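PDB 4OVJ: extracellular solute-binding protein family 1 from Alicyclobacillus acidocaldarius subsp. acidocaldarius, which probably captures a solute outside the cell membrane and hands it to an ABC importer, as other family 1 extracellular solute-binding proteins do. Local coordinates for residues W163-I166 / L167-H171; T213-S216 / Y217-W221. All blocks are in the same frame, centred on the assembly; numbering follows the deposited sequence.

Interaction 1: W163-I166 / L167-H171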
ATOM      1  N   TRP A 163     -16.708  15.238   6.410  1.00  7.63           N
ATOM      2  CA  TRP A 163     -16.581  13.989   7.115  1.00  7.63           C
ATOM      3  C   TRP A 163     -16.786  14.158   8.625  1.00  8.13           C
ATOM      4  O   TRP A 163     -17.522  13.396   9.233  1.00  8.31           O
ATOM      5  CB  TRP A 163     -15.218  13.368   6.799  1.00  7.34           C
ATOM      6  CG  TRP A 163     -15.007  12.009   7.364  1.00  8.16           C
ATOM      7  CD1 TRP A 163     -13.987  11.624   8.181  1.00  8.56           C
ATOM      8  CD2 TRP A 163     -15.806  10.837   7.139  1.00  8.28           C
ATOM      9  NE1 TRP A 163     -14.092  10.283   8.471  1.00  8.68           N
ATOM     10  CE2 TRP A 163     -15.194   9.775   7.838  1.00  8.16           C
ATOM     11  CE3 TRP A 163     -16.962  10.576   6.396  1.00  7.87           C
ATOM     12  CZ2 TRP A 163     -15.709   8.489   7.833  1.00  7.74           C
ATOM     13  CZ3 TRP A 163     -17.468   9.287   6.387  1.00  7.65           C
ATOM     14  CH2 TRP A 163     -16.849   8.265   7.115  1.00  7.29           C
ATOM     15  N   ALA A 164     -16.142  15.156   9.223  1.00  8.41           N
ATOM     16  CA  ALA A 164     -16.317  15.419  10.660  1.00  8.95           C
ATOM     17  C   ALA A 164     -17.776  15.675  11.013  1.00  9.22           C
ATOM     18  O   ALA A 164     -18.272  15.177  12.030  1.00  9.82           O
ATOM     19  CB  ALA A 164     -15.440  16.580  11.104  1.00  9.51           C
ATOM     20  N   ASP A 165     -18.489  16.380  10.134  1.00 10.18           N
ATOM     21  CA  ASP A 165     -19.930  16.616  10.337  1.00 11.88           C
ATOM     22  C   ASP A 165     -20.726  15.310  10.269  1.00 10.35           C
ATOM     23  O   ASP A 165     -21.629  15.059  11.083  1.00 11.34           O
ATOM     24  CB  ASP A 165     -20.447  17.596   9.291  1.00 15.09           C
ATOM     25  CG  ASP A 165     -21.679  18.337   9.749  1.00 24.57           C
ATOM     26  OD1 ASP A 165     -21.556  19.179  10.667  1.00 37.34           O
ATOM     27  OD2 ASP A 165     -22.767  18.079   9.193  1.00 36.89           O
ATOM     28  N   ILE A 166     -20.386  14.471   9.301  1.00  9.29           N
ATOM     29  CA  ILE A 166     -21.030  13.167   9.160  1.00  8.89           C
ATOM     30  C   ILE A 166     -20.771  12.300  10.398  1.00  8.84           C
ATOM     31  O   ILE A 166     -21.695  11.694  10.931  1.00 10.04           O
ATOM     32  CB  ILE A 166     -20.584  12.447   7.869  1.00  9.51           C
ATOM     33  CG1 ILE A 166     -21.166  13.165   6.641  1.00 10.02           C
ATOM     34  CG2 ILE A 166     -21.007  10.994   7.907  1.00  9.95           C
ATOM     35  CD1 ILE A 166     -20.409  12.930   5.350  1.00 11.20           C
ATOM     36  N   LEU A 167     -19.523  12.266  10.857  1.00  8.28           N
ATOM     37  CA  LEU A 167     -19.170  11.496  12.041  1.00  8.35           C
ATOM     38  C   LEU A 167     -19.976  11.957  13.254  1.00  9.38           C
ATOM     39  O   LEU A 167     -20.494  11.133  14.029  1.00  9.31           O
ATOM     40  CB  LEU A 167     -17.669  11.601  12.327  1.00  8.89           C
ATOM     41  CG  LEU A 167     -16.703  10.987  11.317  1.00  8.75           C
ATOM     42  CD1 LEU A 167     -15.282  11.199  11.820  1.00  9.51           C
ATOM     43  CD2 LEU A 167     -16.991   9.507  11.131  1.00  9.11           C
ATOM     44  N   GLU A 168     -20.101  13.272  13.419  1.00  9.75           N
ATOM     45  CA  GLU A 168     -20.910  13.809  14.517  1.00 11.81           C
ATOM     46  C   GLU A 168     -22.352  13.319  14.438  1.00 12.33           C
ATOM     47  O   GLU A 168     -22.929  12.930  15.452  1.00 14.49           O
ATOM     48  CB  GLU A 168     -20.834  15.334  14.559  1.00 15.58           C
ATOM     49  CG  GLU A 168     -19.476  15.851  15.015  1.00 21.55           C
ATOM     50  CD  GLU A 168     -19.332  17.365  14.914  1.00 31.18           C
ATOM     51  OE1 GLU A 168     -20.068  18.093  15.607  1.00 36.91           O
ATOM     52  OE2 GLU A 168     -18.459  17.831  14.150  1.00 41.15           O
ATOM     53  N   LYS A 169     -22.921  13.315  13.234  0.50 12.48           N
ATOM     54  CA  LYS A 169     -24.302  12.864  13.035  0.50 13.99           C
ATOM     55  C   LYS A 169     -24.475  11.374  13.316  0.50 12.34           C
ATOM     56  O   LYS A 169     -25.454  10.963  13.943  0.50 13.36           O
ATOM     57  CB  LYS A 169     -24.775  13.198  11.621  0.50 16.56           C
ATOM     58  CG  LYS A 169     -24.868  14.689  11.338  0.50 21.35           C
ATOM     59  CD  LYS A 169     -26.070  15.338  12.013  0.50 26.08           C
ATOM     60  CE  LYS A 169     -26.366  16.703  11.406  0.50 32.36           C
ATOM     61  NZ  LYS A 169     -27.596  17.322  11.969  0.50 36.30           N
ATOM     62  N   VAL A 170     -23.516  10.566  12.878  1.00 11.24           N
ATOM     63  CA  VAL A 170     -23.555   9.125  13.142  1.00 10.92           C
ATOM     64  C   VAL A 170     -23.493   8.867  14.652  1.00 11.12           C
ATOM     65  O   VAL A 170     -24.283   8.101  15.196  1.00 11.65           O
ATOM     66  CB  VAL A 170     -22.423   8.383  12.407  1.00 10.88           C
ATOM     67  CG1 VAL A 170     -22.417   6.913  12.785  1.00 12.64           C
ATOM     68  CG2 VAL A 170     -22.597   8.525  10.900  1.00 12.44           C
ATOM     69  N   HIS A 171     -22.547   9.512  15.322  1.00 12.06           N
ATOM     70  CA  HIS A 171     -22.392   9.376  16.775  1.00 12.34           C
ATOM     71  C   HIS A 171     -23.675   9.741  17.508  1.00 13.86           C
ATOM     72  O   HIS A 171     -24.076   9.048  18.462  1.00 16.10           O
ATOM     73  CB  HIS A 171     -21.253  10.260  17.251  1.00 12.76           C
ATOM     74  CG  HIS A 171     -21.116  10.322  18.735  1.00 15.00           C
ATOM     75  ND1 HIS A 171     -20.837   9.210  19.498  1.00 16.59           N
ATOM     76  CD2 HIS A 171     -21.217  11.358  19.597  1.00 16.75           C
ATOM     77  CE1 HIS A 171     -20.765   9.561  20.768  1.00 18.46           C
ATOM     78  NE2 HIS A 171     -20.998  10.857  20.857  1.00 19.01           N
TER

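Interaction 2: T213-S216 / Y217-W221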
ATOM      1  N   THR A 213       1.223  22.173   9.406  1.00 12.71           N
ATOM      2  CA  THR A 213       0.570  21.026   8.771  1.00 11.00           C
ATOM      3  C   THR A 213       0.299  19.901   9.774  1.00  9.78           C
ATOM      4  O   THR A 213      -0.779  19.301   9.783  1.00 10.90           O
ATOM      5  CB  THR A 213       1.457  20.511   7.650  1.00 10.11           C
ATOM      6  OG1 THR A 213       1.647  21.572   6.708  1.00 11.22           O
ATOM      7  CG2 THR A 213       0.842  19.283   6.975  1.00  9.85           C
ATOM      8  N   LEU A 214       1.272  19.630  10.633  1.00  8.86           N
ATOM      9  CA  LEU A 214       1.096  18.596  11.646  1.00  8.40           C
ATOM     10  C   LEU A 214       0.106  19.035  12.722  1.00  8.83           C
ATOM     11  O   LEU A 214      -0.743  18.262  13.128  1.00  9.37           O
ATOM     12  CB  LEU A 214       2.425  18.200  12.272  1.00  9.12           C
ATOM     13  CG  LEU A 214       2.401  17.173  13.403  1.00  9.34           C
ATOM     14  CD1 LEU A 214       1.637  15.932  12.985  1.00  9.63           C
ATOM     15  CD2 LEU A 214       3.840  16.839  13.772  1.00  9.69           C
ATOM     16  N   VAL A 215       0.195  20.284  13.165  1.00  9.91           N
ATOM     17  CA  VAL A 215      -0.735  20.773  14.183  1.00 10.24           C
ATOM     18  C   VAL A 215      -2.184  20.761  13.680  1.00  9.42           C
ATOM     19  O   VAL A 215      -3.094  20.420  14.436  1.00  9.64           O
ATOM     20  CB  VAL A 215      -0.336  22.172  14.701  1.00 11.32           C
ATOM     21  CG1 VAL A 215      -1.414  22.739  15.617  1.00 12.19           C
ATOM     22  CG2 VAL A 215       0.973  22.072  15.463  1.00 11.33           C
ATOM     23  N   SER A 216      -2.404  21.096  12.413  1.00  9.21           N
ATOM     24  CA  SER A 216      -3.778  21.090  11.888  1.00  9.06           C
ATOM     25  C   SER A 216      -4.344  19.659  11.864  1.00  8.74           C
ATOM     26  O   SER A 216      -5.521  19.434  12.164  1.00  8.92           O
ATOM     27  CB  SER A 216      -3.874  21.782  10.526  1.00 10.74           C
ATOM     28  OG  SER A 216      -3.184  21.066   9.522  1.00 13.16           O
ATOM     29  N   TYR A 217      -3.490  18.691  11.545  1.00  8.02           N
ATOM     30  CA  TYR A 217      -3.885  17.275  11.584  1.00  7.47           C
ATOM     31  C   TYR A 217      -4.218  16.858  13.004  1.00  7.49           C
ATOM     32  O   TYR A 217      -5.275  16.271  13.279  1.00  7.32           O
ATOM     33  CB  TYR A 217      -2.734  16.449  11.042  1.00  7.39           C
ATOM     34  CG  TYR A 217      -2.788  14.952  11.189  1.00  7.88           C
ATOM     35  CD1 TYR A 217      -3.397  14.160  10.239  1.00  8.11           C
ATOM     36  CD2 TYR A 217      -2.135  14.326  12.229  1.00  8.39           C
ATOM     37  CE1 TYR A 217      -3.394  12.779  10.334  1.00  8.46           C
ATOM     38  CE2 TYR A 217      -2.121  12.953  12.340  1.00  8.96           C
ATOM     39  CZ  TYR A 217      -2.749  12.183  11.381  1.00  8.23           C
ATOM     40  OH  TYR A 217      -2.703  10.822  11.475  1.00 10.09           O
ATOM     41  N   LEU A 218      -3.327  17.169  13.926  1.00  7.58           N
ATOM     42  CA  LEU A 218      -3.560  16.800  15.320  1.00  8.52           C
ATOM     43  C   LEU A 218      -4.835  17.446  15.877  1.00  7.97           C
ATOM     44  O   LEU A 218      -5.590  16.807  16.608  1.00  8.40           O
ATOM     45  CB  LEU A 218      -2.358  17.165  16.176  1.00  9.27           C
ATOM     46  CG  LEU A 218      -1.059  16.414  15.882  1.00 10.90           C
ATOM     47  CD1 LEU A 218       0.046  17.063  16.692  1.00 12.23           C
ATOM     48  CD2 LEU A 218      -1.152  14.926  16.175  1.00 12.48           C
ATOM     49  N   ASN A 219      -5.068  18.710  15.524  1.00  7.89           N
ATOM     50  CA  ASN A 219      -6.264  19.428  15.975  1.00  8.91           C
ATOM     51  C   ASN A 219      -7.533  18.856  15.422  1.00  8.38           C
ATOM     52  O   ASN A 219      -8.557  18.846  16.115  1.00  9.45           O
ATOM     53  CB  ASN A 219      -6.187  20.903  15.615  1.00  9.14           C
ATOM     54  CG  ASN A 219      -5.392  21.702  16.625  1.00 11.52           C
ATOM     55  OD1 ASN A 219      -5.319  21.330  17.793  1.00 14.65           O
ATOM     56  ND2 ASN A 219      -4.806  22.811  16.186  1.00 12.21           N
ATOM     57  N   TYR A 220      -7.478  18.382  14.179  1.00  8.21           N
ATOM     58  CA  TYR A 220      -8.638  17.765  13.556  1.00  8.45           C
ATOM     59  C   TYR A 220      -9.119  16.598  14.397  1.00  7.88           C
ATOM     60  O   TYR A 220     -10.286  16.533  14.768  1.00  8.06           O
ATOM     61  CB  TYR A 220      -8.305  17.288  12.145  1.00  8.59           C
ATOM     62  CG  TYR A 220      -9.450  16.588  11.454  1.00  8.58           C
ATOM     63  CD1 TYR A 220     -10.461  17.319  10.856  1.00  8.18           C
ATOM     64  CD2 TYR A 220      -9.526  15.195  11.415  1.00  8.51           C
ATOM     65  CE1 TYR A 220     -11.516  16.692  10.233  1.00  9.01           C
ATOM     66  CE2 TYR A 220     -10.577  14.559  10.775  1.00  8.61           C
ATOM     67  CZ  TYR A 220     -11.571  15.317  10.184  1.00  8.03           C
ATOM     68  OH  TYR A 220     -12.622  14.706   9.546  1.00  8.13           O
ATOM     69  N   TRP A 221      -8.203  15.697  14.731  1.00  8.09           N
ATOM     70  CA  TRP A 221      -8.574  14.524  15.531  1.00  7.93           C
ATOM     71  C   TRP A 221      -8.887  14.893  16.977  1.00  8.53           C
ATOM     72  O   TRP A 221      -9.795  14.317  17.573  1.00  8.43           O
ATOM     73  CB  TRP A 221      -7.493  13.448  15.464  1.00  8.67           C
ATOM     74  CG  TRP A 221      -7.334  12.919  14.070  1.00  7.93           C
ATOM     75  CD1 TRP A 221      -6.396  13.295  13.154  1.00  8.19           C
ATOM     76  CD2 TRP A 221      -8.175  11.966  13.414  1.00  9.26           C
ATOM     77  NE1 TRP A 221      -6.597  12.626  11.970  1.00  9.83           N
ATOM     78  CE2 TRP A 221      -7.676  11.795  12.111  1.00  9.61           C
ATOM     79  CE3 TRP A 221      -9.297  11.224  13.813  1.00  9.83           C
ATOM     80  CZ2 TRP A 221      -8.257  10.919  11.198  1.00 10.52           C
ATOM     81  CZ3 TRP A 221      -9.878  10.357  12.904  1.00 10.08           C
ATOM     82  CH2 TRP A 221      -9.351  10.207  11.618  1.00 10.37           C
TER

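Interaction 1: W163-I166 / L167-H171
Leu167 lies over one face of the Trp163 indole, one helical turn further along the chain. Start at its CB: this carbon rests against the carbonyl oxygens of Trp163 and Ala164. CG comes next, 3.3 Å from Trp163 O, and sits almost squarely above the five-membered ring, 4.0 Å from the centroid and 13° off the ring normal, a CH-pi contact. There the chain forks. CD1 covers the pyrrole side, 3.7 Å from Trp163 NE1, while CD2 reaches the benzene side, 3.7 Å from Trp163 CZ2. The indole can lie beneath both methyls because its CG is anti to the backbone N (chi1 -175°), which swings the ring along the helix toward Leu167.

This is an i to i+4 pair in the middle of helix 160-174. The backbone keeps the same spacing: Leu167 N gives a nearly straight bond to Trp163 O (2.8 Å, 167° at the hydrogen), and Val170 N does likewise to Ile166 O at 2.9 Å. Beside that second bond the CG2 methyls of Ile166 and Val170 meet at 4.2 Å, and both side chains also touch Phe148.

The indole N-H is taken by Glu179 OE1, and the Phe148 ring lies nearly parallel to the indole. With an alanine at Trp163, Glu179 is likely to lose the indole N-H, and a gap would open beneath both Leu167 methyls. On the more exposed flank, Glu168 extends back along the helix, its CG 3.3 Å from Ala164 O.

Interaction 2: T213-S216 / Y217-W221
Ser216 and Tyr217 both donate to Thr213 O, so one carbonyl is gripped twice. Ser216 OG bonds to it at 3.0 Å, above the carbonyl plane and well off the C=O direction (C=O...OG 114°). Tyr217 N reaches the same oxygen from the same face at a longer 3.3 Å. The serine can do this because chi1 of 67° sets OG between its own N and carbonyl carbon, folded back against the preceding turn. Ser216 OG also bonds to Trp191 NE1.

The other backbone bonds continue the alpha-helical i to i+4 pattern. Leu218 N to Leu214 O is the straightest (2.9 Å, 169° at the hydrogen), and Asn219 N to Val215 O is the shortest at 2.8 Å. Tyr220 N completes the set with Ser216 O.

Apolar contacts centre on Leu214. Its CD1 lies 4.0 Å from Leu218 CG, and the same methyl approaches Tyr217 CD2 at 4.2 Å, so one branch spans both the i+3 and the i+4 neighbour. Val215 and Asn219 run side by side, pointing the same way, with Val215 CG1 3.4 Å from Asn219 ND2: a methyl packed against an amide nitrogen.

The aromatic residues turn to other parts of the fold. Tyr217 OH bonds to Thr187 OG1 and Ser184 N, while its ring meets Phe188 and Trp191 edge-to-face. Tyr220 OH bonds to Trp160 O, and its side chain packs on helix 160-174. Well round the helix from Tyr220, Leu214 lies on Phe384, Met387 and Ala402, and Leu218 on Met387 and Pro398; Tyr217 also reaches Phe384. Helix 211-226 thus packs on helix 160-174, helix 185-194 and the C-terminal helices 377-392 and 398-414, on different parts of its surface.

From the N terminus, interaction 1 comes first, inside helix 160-174, and interaction 2 follows inside helix 211-226. Each joins successive turns of one helix, so neither closes a long loop; they stand in series, without nesting or crossing. Between them the chain passes through helix 185-194 and the short strand 207-208 before helix 211-226 brings its later turns to the start of interaction 1. Their centres are about 18 Å apart, yet the two meet at the Tyr220 hydroxyl: OH packs 3.6 Å from Trp163 CD1 and equally near Ala164 N. The segment between the helices also brings Glu179 to both, touching Leu167 of the first and Trp221 of the second.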